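Local coordinates for uncharacterized protein AsqI (Emericella nidulans, PDB 5YY3) that is a zinc-dependent cyclopenase that converts 4'-methoxycyclopenin into 4'-methoxyviridicatin, with release of methyl isocyanate, in aspoquinolone biosynthesis, at residues Lys314-Thr319 with Leu324-Gly329; Arg527-Ser532 with Trp557-Met562; Ala535-Asn540 with Pro546-Ala551. All coordinates share one frame; numbering follows the deposited sequence.

Contact 1: Lys314-Thr319 with Leu324-Gly329; sequences KPLVLT and LNFVGG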
loop_
_atom_site.group_PDB
_atom_site.type_symbol
_atom_site.label_atom_id
_atom_site.label_comp_id
_atom_site.label_asym_id
_atom_site.label_seq_id
_atom_site.Cartn_x
_atom_site.Cartn_y
_atom_site.Cartn_z
ATOM N N LYS A 314 10.539 -57.294 4.031
ATOM C CA LYS A 314 9.170 -57.197 3.528
ATOM C C LYS A 314 8.665 -55.745 3.603
ATOM O O LYS A 314 7.769 -55.425 4.391
ATOM C CB LYS A 314 8.242 -58.142 4.302
ATOM C CG LYS A 314 8.642 -59.619 4.227
ATOM C CD LYS A 314 8.652 -60.164 2.786
ATOM C CE LYS A 314 7.245 -60.459 2.262
ATOM N NZ LYS A 314 7.259 -61.128 0.922
ATOM N N PRO A 315 9.244 -54.860 2.778
ATOM C CA PRO A 315 8.794 -53.475 2.817
ATOM C C PRO A 315 7.402 -53.382 2.249
ATOM O O PRO A 315 7.061 -54.212 1.412
ATOM C CB PRO A 315 9.797 -52.763 1.915
ATOM C CG PRO A 315 10.189 -53.790 0.931
ATOM C CD PRO A 315 10.208 -55.085 1.686
ATOM N N LEU A 316 6.598 -52.419 2.685
ATOM C CA LEU A 316 5.375 -52.156 1.945
ATOM C C LEU A 316 5.716 -51.422 0.653
ATOM O O LEU A 316 6.237 -50.304 0.686
ATOM C CB LEU A 316 4.381 -51.339 2.746
ATOM C CG LEU A 316 3.366 -50.859 1.694
ATOM C CD1 LEU A 316 2.220 -51.858 1.461
ATOM C CD2 LEU A 316 2.875 -49.443 1.931
ATOM N N VAL A 317 5.433 -52.046 -0.483
ATOM C CA VAL A 317 5.723 -51.425 -1.764
ATOM C C VAL A 317 4.608 -50.471 -2.172
ATOM O O VAL A 317 3.438 -50.851 -2.242
ATOM C CB VAL A 317 5.934 -52.475 -2.859
ATOM C CG1 VAL A 317 6.150 -51.812 -4.213
ATOM C CG2 VAL A 317 7.119 -53.355 -2.509
ATOM N N LEU A 318 4.976 -49.221 -2.425
ATOM C CA LEU A 318 4.018 -48.238 -2.914
ATOM C C LEU A 318 3.601 -48.579 -4.337
ATOM O O LEU A 318 4.410 -49.073 -5.135
ATOM C CB LEU A 318 4.599 -46.823 -2.849
ATOM C CG LEU A 318 4.645 -46.283 -1.424
ATOM C CD1 LEU A 318 5.359 -44.940 -1.380
ATOM C CD2 LEU A 318 3.229 -46.175 -0.863
ATOM N N THR A 319 2.327 -48.316 -4.629
ATOM C CA THR A 319 1.747 -48.495 -5.951
ATOM C C THR A 319 0.913 -47.266 -6.304
ATOM O O THR A 319 0.501 -46.518 -5.416
ATOM C CB THR A 319 0.853 -49.748 -6.013
ATOM O OG1 THR A 319 -0.322 -49.541 -5.211
ATOM C CG2 THR A 319 1.602 -50.973 -5.507
ATOM N N LEU A 324 -1.263 -42.623 -2.037
ATOM C CA LEU A 324 -1.780 -41.500 -1.242
ATOM C C LEU A 324 -2.365 -41.945 0.095
ATOM O O LEU A 324 -2.195 -41.265 1.126
ATOM C CB LEU A 324 -2.829 -40.714 -2.028
ATOM C CG LEU A 324 -2.267 -40.035 -3.274
ATOM C CD1 LEU A 324 -3.332 -39.159 -3.937
ATOM C CD2 LEU A 324 -1.031 -39.235 -2.925
ATOM N N ASN A 325 -3.047 -43.085 0.076
ATOM C CA ASN A 325 -3.626 -43.630 1.296
ATOM C C ASN A 325 -2.548 -43.944 2.315
ATOM O O ASN A 325 -2.726 -43.727 3.516
ATOM C CB ASN A 325 -4.431 -44.886 1.003
ATOM C CG ASN A 325 -5.391 -45.218 2.116
ATOM O OD1 ASN A 325 -6.043 -44.329 2.668
ATOM N ND2 ASN A 325 -5.471 -46.499 2.473
ATOM N N PHE A 326 -1.421 -44.444 1.832
ATOM C CA PHE A 326 -0.343 -44.822 2.730
ATOM C C PHE A 326 0.467 -43.618 3.158
ATOM O O PHE A 326 0.759 -43.463 4.338
ATOM C CB PHE A 326 0.561 -45.877 2.082
ATOM C CG PHE A 326 0.132 -47.285 2.373
ATOM C CD1 PHE A 326 0.482 -47.901 3.578
ATOM C CD2 PHE A 326 -0.651 -47.993 1.462
ATOM C CE1 PHE A 326 0.076 -49.217 3.857
ATOM C CE2 PHE A 326 -1.059 -49.310 1.734
ATOM C CZ PHE A 326 -0.690 -49.918 2.933
ATOM N N VAL A 327 0.835 -42.764 2.211
ATOM C CA VAL A 327 1.558 -41.551 2.555
ATOM C C VAL A 327 0.742 -40.698 3.536
ATOM O O VAL A 327 1.262 -40.235 4.546
ATOM C CB VAL A 327 1.906 -40.719 1.309
ATOM C CG1 VAL A 327 2.481 -39.349 1.727
ATOM C CG2 VAL A 327 2.892 -41.470 0.427
ATOM N N GLY A 328 -0.541 -40.512 3.237
ATOM C CA GLY A 328 -1.436 -39.770 4.108
ATOM C C GLY A 328 -1.618 -40.466 5.439
ATOM O O GLY A 328 -1.567 -39.825 6.498
ATOM N N GLY A 329 -1.822 -41.782 5.389
ATOM C CA GLY A 329 -2.006 -42.573 6.593
ATOM C C GLY A 329 -0.816 -42.519 7.543
ATOM O O GLY A 329 -0.976 -42.346 8.752
#
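Leu318 and Phe326 mark the nearest approach of the two backbones, their CA atoms 7.9 Å apart, a separation bridged by side chains between the short strand 316-317 with the residues after it and the helix 323-331. With its CG anti to the backbone N (chi1 165°), Leu316 extends to the phenyl ring of Phe326 and sets CD2 over the middle of one face, 3.4 Å from the ring centroid and 15° off the normal, a CH-pi contact. Its other methyl, CD1, is displaced toward the far end of the ring, 3.8 Å from CZ of Phe326. Leu318 meets the same side chain nearer its backbone, with CD2 4.0 Å from CB of Phe326. Branched leucines suit both places, one offering a methyl to a flat face and the other filling in beside the ring's stem. Backbone bonds from Leu316 to Phe307 and from Leu318 to Gly305 hold this edge as a two-stranded ribbon, while Val327 touches Tyr403 of helix 391-410. The contact is wholly apolar, and dispersion and the burial of hydrocarbon therefore join the ribbon to the helix within the hemocyanin-type metal-binding domain, away from the zinc ligands.

Contact 2: Arg527-Ser532 with Trp557-Met562; sequences RLDTDS and WPQNLM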
loop_
_atom_site.group_PDB
_atom_site.type_symbol
_atom_site.label_atom_id
_atom_site.label_comp_id
_atom_site.label_asym_id
_atom_site.label_seq_id
_atom_site.Cartn_x
_atom_site.Cartn_y
_atom_site.Cartn_z
ATOM N N ARG A 527 -26.644 -28.767 -13.187
ATOM C CA ARG A 527 -26.405 -28.923 -11.754
ATOM C C ARG A 527 -26.446 -27.581 -11.029
ATOM O O ARG A 527 -25.740 -26.648 -11.417
ATOM C CB ARG A 527 -25.047 -29.580 -11.504
ATOM C CG ARG A 527 -24.921 -30.992 -12.017
ATOM C CD ARG A 527 -25.575 -31.939 -11.056
ATOM N NE ARG A 527 -24.795 -32.080 -9.831
ATOM C CZ ARG A 527 -25.255 -32.660 -8.727
ATOM N NH1 ARG A 527 -26.499 -33.132 -8.715
ATOM N NH2 ARG A 527 -24.487 -32.765 -7.642
ATOM N N LEU A 528 -27.253 -27.482 -9.974
ATOM C CA LEU A 528 -27.262 -26.269 -9.146
ATOM C C LEU A 528 -26.081 -26.268 -8.180
ATOM O O LEU A 528 -25.532 -27.340 -7.848
ATOM C CB LEU A 528 -28.577 -26.141 -8.362
ATOM C CG LEU A 528 -29.880 -26.252 -9.182
ATOM C CD1 LEU A 528 -31.099 -26.043 -8.294
ATOM C CD2 LEU A 528 -29.893 -25.282 -10.363
ATOM N N ASP A 529 -25.689 -25.067 -7.737
ATOM C CA ASP A 529 -24.655 -24.905 -6.712
ATOM C C ASP A 529 -25.011 -25.677 -5.442
ATOM O O ASP A 529 -24.155 -26.310 -4.800
ATOM C CB ASP A 529 -24.438 -23.414 -6.380
ATOM C CG ASP A 529 -25.745 -22.648 -6.123
ATOM O OD1 ASP A 529 -26.845 -23.217 -6.279
ATOM O OD2 ASP A 529 -25.678 -21.441 -5.784
ATOM N N THR A 530 -26.293 -25.625 -5.095
ATOM C CA THR A 530 -26.777 -26.117 -3.813
ATOM C C THR A 530 -26.948 -27.633 -3.814
ATOM O O THR A 530 -27.290 -28.216 -2.790
ATOM C CB THR A 530 -28.122 -25.431 -3.430
ATOM O OG1 THR A 530 -28.991 -25.393 -4.570
ATOM C CG2 THR A 530 -27.886 -23.982 -2.968
ATOM N N ASP A 531 -26.715 -28.266 -4.966
ATOM C CA ASP A 531 -26.791 -29.722 -5.065
ATOM C C ASP A 531 -25.397 -30.354 -5.133
ATOM O O ASP A 531 -25.266 -31.573 -5.186
ATOM C CB ASP A 531 -27.629 -30.135 -6.292
ATOM C CG ASP A 531 -29.122 -29.815 -6.128
ATOM O OD1 ASP A 531 -29.622 -29.830 -4.976
ATOM O OD2 ASP A 531 -29.793 -29.535 -7.153
ATOM N N SER A 532 -24.364 -29.517 -5.129
ATOM C CA SER A 532 -22.989 -29.969 -5.282
ATOM C C SER A 532 -22.582 -31.069 -4.298
ATOM O O SER A 532 -22.811 -30.959 -3.095
ATOM C CB SER A 532 -22.039 -28.782 -5.129
ATOM O OG SER A 532 -20.692 -29.223 -5.103
ATOM N N TRP A 557 -17.774 -28.620 2.311
ATOM C CA TRP A 557 -17.325 -27.258 2.067
ATOM C C TRP A 557 -18.494 -26.258 2.148
ATOM O O TRP A 557 -19.548 -26.491 1.574
ATOM C CB TRP A 557 -16.639 -27.162 0.705
ATOM C CG TRP A 557 -15.846 -25.922 0.631
ATOM C CD1 TRP A 557 -16.128 -24.801 -0.103
ATOM C CD2 TRP A 557 -14.670 -25.636 1.380
ATOM N NE1 TRP A 557 -15.164 -23.847 0.117
ATOM C CE2 TRP A 557 -14.257 -24.330 1.035
ATOM C CE3 TRP A 557 -13.905 -26.362 2.310
ATOM C CZ2 TRP A 557 -13.126 -23.719 1.595
ATOM C CZ3 TRP A 557 -12.768 -25.770 2.847
ATOM C CH2 TRP A 557 -12.395 -24.459 2.492
ATOM N N PRO A 558 -18.314 -25.152 2.890
ATOM C CA PRO A 558 -19.415 -24.183 3.033
ATOM C C PRO A 558 -19.912 -23.632 1.672
ATOM O O PRO A 558 -19.097 -23.272 0.817
ATOM C CB PRO A 558 -18.790 -23.069 3.888
ATOM C CG PRO A 558 -17.641 -23.728 4.605
ATOM C CD PRO A 558 -17.120 -24.772 3.672
ATOM N N GLN A 559 -21.226 -23.591 1.476
ATOM C CA GLN A 559 -21.802 -23.089 0.222
ATOM C C GLN A 559 -21.354 -21.644 -0.095
ATOM O O GLN A 559 -21.060 -21.314 -1.248
ATOM C CB GLN A 559 -23.338 -23.168 0.279
ATOM C CG GLN A 559 -24.054 -22.728 -1.000
ATOM C CD GLN A 559 -23.593 -23.519 -2.212
ATOM O OE1 GLN A 559 -23.777 -24.738 -2.287
ATOM N NE2 GLN A 559 -22.968 -22.832 -3.163
ATOM N N ASN A 560 -21.276 -20.801 0.933
ATOM C CA ASN A 560 -20.852 -19.418 0.762
ATOM C C ASN A 560 -19.388 -19.261 0.338
ATOM O O ASN A 560 -19.000 -18.183 -0.122
ATOM C CB ASN A 560 -21.069 -18.629 2.042
ATOM C CG ASN A 560 -20.143 -19.069 3.147
ATOM O OD1 ASN A 560 -20.083 -20.250 3.470
ATOM N ND2 ASN A 560 -19.416 -18.124 3.735
ATOM N N LEU A 561 -18.584 -20.321 0.482
ATOM C CA LEU A 561 -17.181 -20.266 0.069
ATOM C C LEU A 561 -16.914 -21.098 -1.169
ATOM O O LEU A 561 -15.755 -21.314 -1.520
ATOM C CB LEU A 561 -16.247 -20.753 1.195
ATOM C CG LEU A 561 -16.352 -20.047 2.536
ATOM C CD1 LEU A 561 -15.302 -20.585 3.496
ATOM C CD2 LEU A 561 -16.204 -18.540 2.350
ATOM N N MET A 562 -17.968 -21.584 -1.822
ATOM C CA MET A 562 -17.785 -22.493 -2.955
ATOM C C MET A 562 -17.024 -21.816 -4.067
ATOM O O MET A 562 -16.189 -22.427 -4.730
ATOM C CB MET A 562 -19.130 -23.005 -3.469
ATOM C CG MET A 562 -19.684 -24.167 -2.647
ATOM S SD MET A 562 -18.732 -25.673 -2.905
ATOM C CE MET A 562 -19.163 -26.034 -4.611
#
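Gln559 packs its amide against the turn at Asp529 and Thr530, which makes up most of this contact; two short 3-10 turns face each other here, and the CA atoms of Thr530 and Gln559 come within 7.1 Å. The glutamine chain leaves with CG anti to its backbone N (chi1 -177°) and bends at chi2, which brings the amide across the Asp529 side chain at about a right angle, with carboxylate and amide planes 60° apart. The end of the amide lies against the Asp529 carbonyl and CB and against CA of Thr530; its orientation is uncertain, and with the group turned over a hydrogen bond to Asp529 O may form. Asp529 spends its carboxylate elsewhere: OD2 accepts from the backbone N of Tyr467 on strand 461-475, while OD1 takes a weak, strongly bent bond from Thr530 N at 2.7 Å. An aspartate thus suits the start of the turn, tying it to the neighbouring strand.

The second, smaller group is a methyl contact. Met562, bent at chi2 and chi3, brings its CE to 3.6 Å from OG of Ser532, whose hydroxyl is engaged by Met510 O and Val534 N. The small serine side chain admits the methyl end of the methionine.

Within 557-562, Trp557 NE1 donates to Leu561 O at 3.1 Å, the oxygen lying in the indole plane but the nitrogen standing above the carbonyl plane. Asp529 OD2, Ser532 OG and Trp557 NE1 are thus satisfied by backbone atoms, and one amide between the two turns and one methionine methyl beside them join the segments.

Contact 3: Ala535-Asn540 with Pro546-Ala551; sequences ARKMGN and PRYASA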
loop_
_atom_site.group_PDB
_atom_site.type_symbol
_atom_site.label_atom_id
_atom_site.label_comp_id
_atom_site.label_asym_id
_atom_site.label_seq_id
_atom_site.Cartn_x
_atom_site.Cartn_y
_atom_site.Cartn_z
ATOM N N ALA A 535 -20.441 -29.709 -1.393
ATOM C CA ALA A 535 -20.930 -28.647 -0.531
ATOM C C ALA A 535 -21.613 -29.122 0.748
ATOM O O ALA A 535 -22.300 -30.133 0.765
ATOM C CB ALA A 535 -21.887 -27.759 -1.319
ATOM N N ARG A 536 -21.420 -28.348 1.810
ATOM C CA ARG A 536 -22.142 -28.497 3.071
ATOM C C ARG A 536 -23.586 -28.023 2.881
ATOM O O ARG A 536 -23.821 -26.918 2.404
ATOM C CB ARG A 536 -21.395 -27.706 4.163
ATOM C CG ARG A 536 -22.149 -27.292 5.400
ATOM C CD ARG A 536 -21.175 -26.546 6.304
ATOM N NE ARG A 536 -21.798 -25.675 7.304
ATOM C CZ ARG A 536 -21.668 -25.863 8.612
ATOM N NH1 ARG A 536 -20.958 -26.894 9.050
ATOM N NH2 ARG A 536 -22.236 -25.035 9.480
ATOM N N LYS A 537 -24.561 -28.863 3.205
ATOM C CA LYS A 537 -25.945 -28.534 2.867
ATOM C C LYS A 537 -26.647 -27.777 3.972
ATOM O O LYS A 537 -27.611 -28.255 4.562
ATOM C CB LYS A 537 -26.734 -29.794 2.522
ATOM C CG LYS A 537 -26.767 -30.058 1.044
ATOM C CD LYS A 537 -25.410 -30.361 0.502
ATOM C CE LYS A 537 -25.478 -30.877 -0.910
ATOM N NZ LYS A 537 -24.232 -31.661 -1.177
ATOM N N MET A 538 -26.153 -26.579 4.240
ATOM C CA MET A 538 -26.716 -25.739 5.268
ATOM C C MET A 538 -26.686 -24.316 4.757
ATOM O O MET A 538 -25.874 -23.988 3.894
ATOM C CB MET A 538 -25.923 -25.868 6.581
ATOM C CG MET A 538 -25.707 -27.310 7.035
ATOM S SD MET A 538 -24.743 -27.495 8.548
ATOM C CE MET A 538 -26.070 -27.608 9.750
ATOM N N GLY A 539 -27.569 -23.472 5.278
ATOM C CA GLY A 539 -27.449 -22.047 5.055
ATOM C C GLY A 539 -26.335 -21.524 5.943
ATOM O O GLY A 539 -25.689 -22.306 6.656
ATOM N N ASN A 540 -26.098 -20.215 5.906
ATOM C CA ASN A 540 -25.114 -19.582 6.785
ATOM C C ASN A 540 -25.368 -19.870 8.255
ATOM O O ASN A 540 -26.529 -19.907 8.689
ATOM C CB ASN A 540 -25.104 -18.068 6.580
ATOM C CG ASN A 540 -24.230 -17.645 5.430
ATOM O OD1 ASN A 540 -23.558 -18.478 4.799
ATOM N ND2 ASN A 540 -24.242 -16.347 5.129
ATOM N N PRO A 546 -34.177 -27.629 4.208
ATOM C CA PRO A 546 -35.300 -28.568 4.071
ATOM C C PRO A 546 -35.012 -29.684 3.070
ATOM O O PRO A 546 -35.169 -30.873 3.390
ATOM C CB PRO A 546 -36.438 -27.675 3.569
ATOM C CG PRO A 546 -36.128 -26.335 4.119
ATOM C CD PRO A 546 -34.624 -26.225 4.132
ATOM N N ARG A 547 -34.565 -29.289 1.879
ATOM C CA ARG A 547 -34.296 -30.228 0.795
ATOM C C ARG A 547 -33.254 -31.278 1.177
ATOM O O ARG A 547 -33.151 -32.328 0.540
ATOM C CB ARG A 547 -33.833 -29.470 -0.454
ATOM C CG ARG A 547 -34.595 -28.187 -0.706
ATOM C CD ARG A 547 -34.603 -27.838 -2.180
ATOM N NE ARG A 547 -35.153 -26.504 -2.435
ATOM C CZ ARG A 547 -36.444 -26.235 -2.643
ATOM N NH1 ARG A 547 -37.345 -27.211 -2.629
ATOM N NH2 ARG A 547 -36.838 -24.984 -2.873
ATOM N N TYR A 548 -32.479 -31.005 2.218
ATOM C CA TYR A 548 -31.384 -31.902 2.543
ATOM C C TYR A 548 -31.407 -32.386 3.986
ATOM O O TYR A 548 -30.358 -32.535 4.620
ATOM C CB TYR A 548 -30.057 -31.220 2.224
ATOM C CG TYR A 548 -29.736 -31.273 0.750
ATOM C CD1 TYR A 548 -29.199 -32.431 0.186
ATOM C CD2 TYR A 548 -29.966 -30.174 -0.082
ATOM C CE1 TYR A 548 -28.901 -32.501 -1.163
ATOM C CE2 TYR A 548 -29.668 -30.235 -1.443
ATOM C CZ TYR A 548 -29.134 -31.409 -1.975
ATOM O OH TYR A 548 -28.829 -31.504 -3.319
ATOM N N ALA A 549 -32.614 -32.661 4.481
ATOM C CA ALA A 549 -32.814 -33.170 5.832
ATOM C C ALA A 549 -32.021 -34.460 6.091
ATOM O O ALA A 549 -31.615 -34.717 7.222
ATOM C CB ALA A 549 -34.310 -33.396 6.091
ATOM N N SER A 550 -31.785 -35.267 5.058
ATOM C CA SER A 550 -31.049 -36.514 5.269
ATOM C C SER A 550 -29.541 -36.284 5.236
ATOM O O SER A 550 -28.880 -36.395 6.268
ATOM C CB SER A 550 -31.454 -37.584 4.240
ATOM O OG SER A 550 -31.387 -37.109 2.901
ATOM N N ALA A 551 -29.002 -35.948 4.063
ATOM C CA ALA A 551 -27.552 -35.840 3.875
ATOM C C ALA A 551 -27.059 -34.389 3.981
ATOM O O ALA A 551 -26.882 -33.706 2.978
ATOM C CB ALA A 551 -27.156 -36.441 2.531
HETATM O O HOH W 1 -24.807 -34.060 0.664
#
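Lys537 and Tyr548 hold the closest pair of CA atoms, 6.4 Å apart, between two irregular segments: 535-540, in which Lys537 is the centre of an inverse gamma turn, and 546-551, which opens with a brief 3-10 turn at Pro546 and Arg547. Both side chains point into the space between them and run at a slant to each other. The lysine leaves its backbone at an unusual chi1 of -95° and bends at chi2, which lays its aliphatic part along one face of the phenol. CG does the closest touching, 3.2 Å from CG of Tyr548 and shifted from the ring centre toward the rim; this is a CH-pi contact, with CG of Lys537 3.4 Å from the Tyr548 ring centroid and 19° off the normal. Farther along, CE rests 3.8 Å from CZ of Tyr548, while CB packs against the tyrosine CB near the ring's root. The ammonium stands higher above the same face, too far for more than a weak cation-pi attraction.

Instead, NZ has polar partners. It donates to Ala535 O at 3.1 Å and to Ser532 O, and it gives a further bond to a water, which in turn donates to Ala551 O at 3.1 Å and so bridges to the second segment. Lysine suits the place by pairing a long hydrocarbon chain for the ring with a cation for the carbonyls, and tyrosine by pairing a broad face with a hydroxyl that bonds Asp531 OD1.

The pair sits in the long connection between strands 523-528 and 571-580 of the Ig-like domain. Next to it Arg536 turns away, forming salt bridges to Asp181 and Asp184 of helix 180-193, the helix that also carries the zinc ligands His186 and His190.

How the contacts relate
From the N terminus, contact 1 comes first and closes a loop of four residues, joining strand 316-317 to helix 323-331 in the metal-binding domain. Much later the chain leaves strand 523-528, and contact 2 closes a loop of 24 residues before strand 571-580. Contact 3 is nested inside it and closes a loop of five. The two touch: Tyr548 CE2 packs on Thr530 O and Ala535 CB on Gln559, tying the inner loop to both outer segments. Together they draw in the long connection between those strands, which lies against helix 180-193 through Arg536 and Trp557. Contact 1 stands apart, its centre 33 Å from that of contact 2, on the opposite side of the chain's centre.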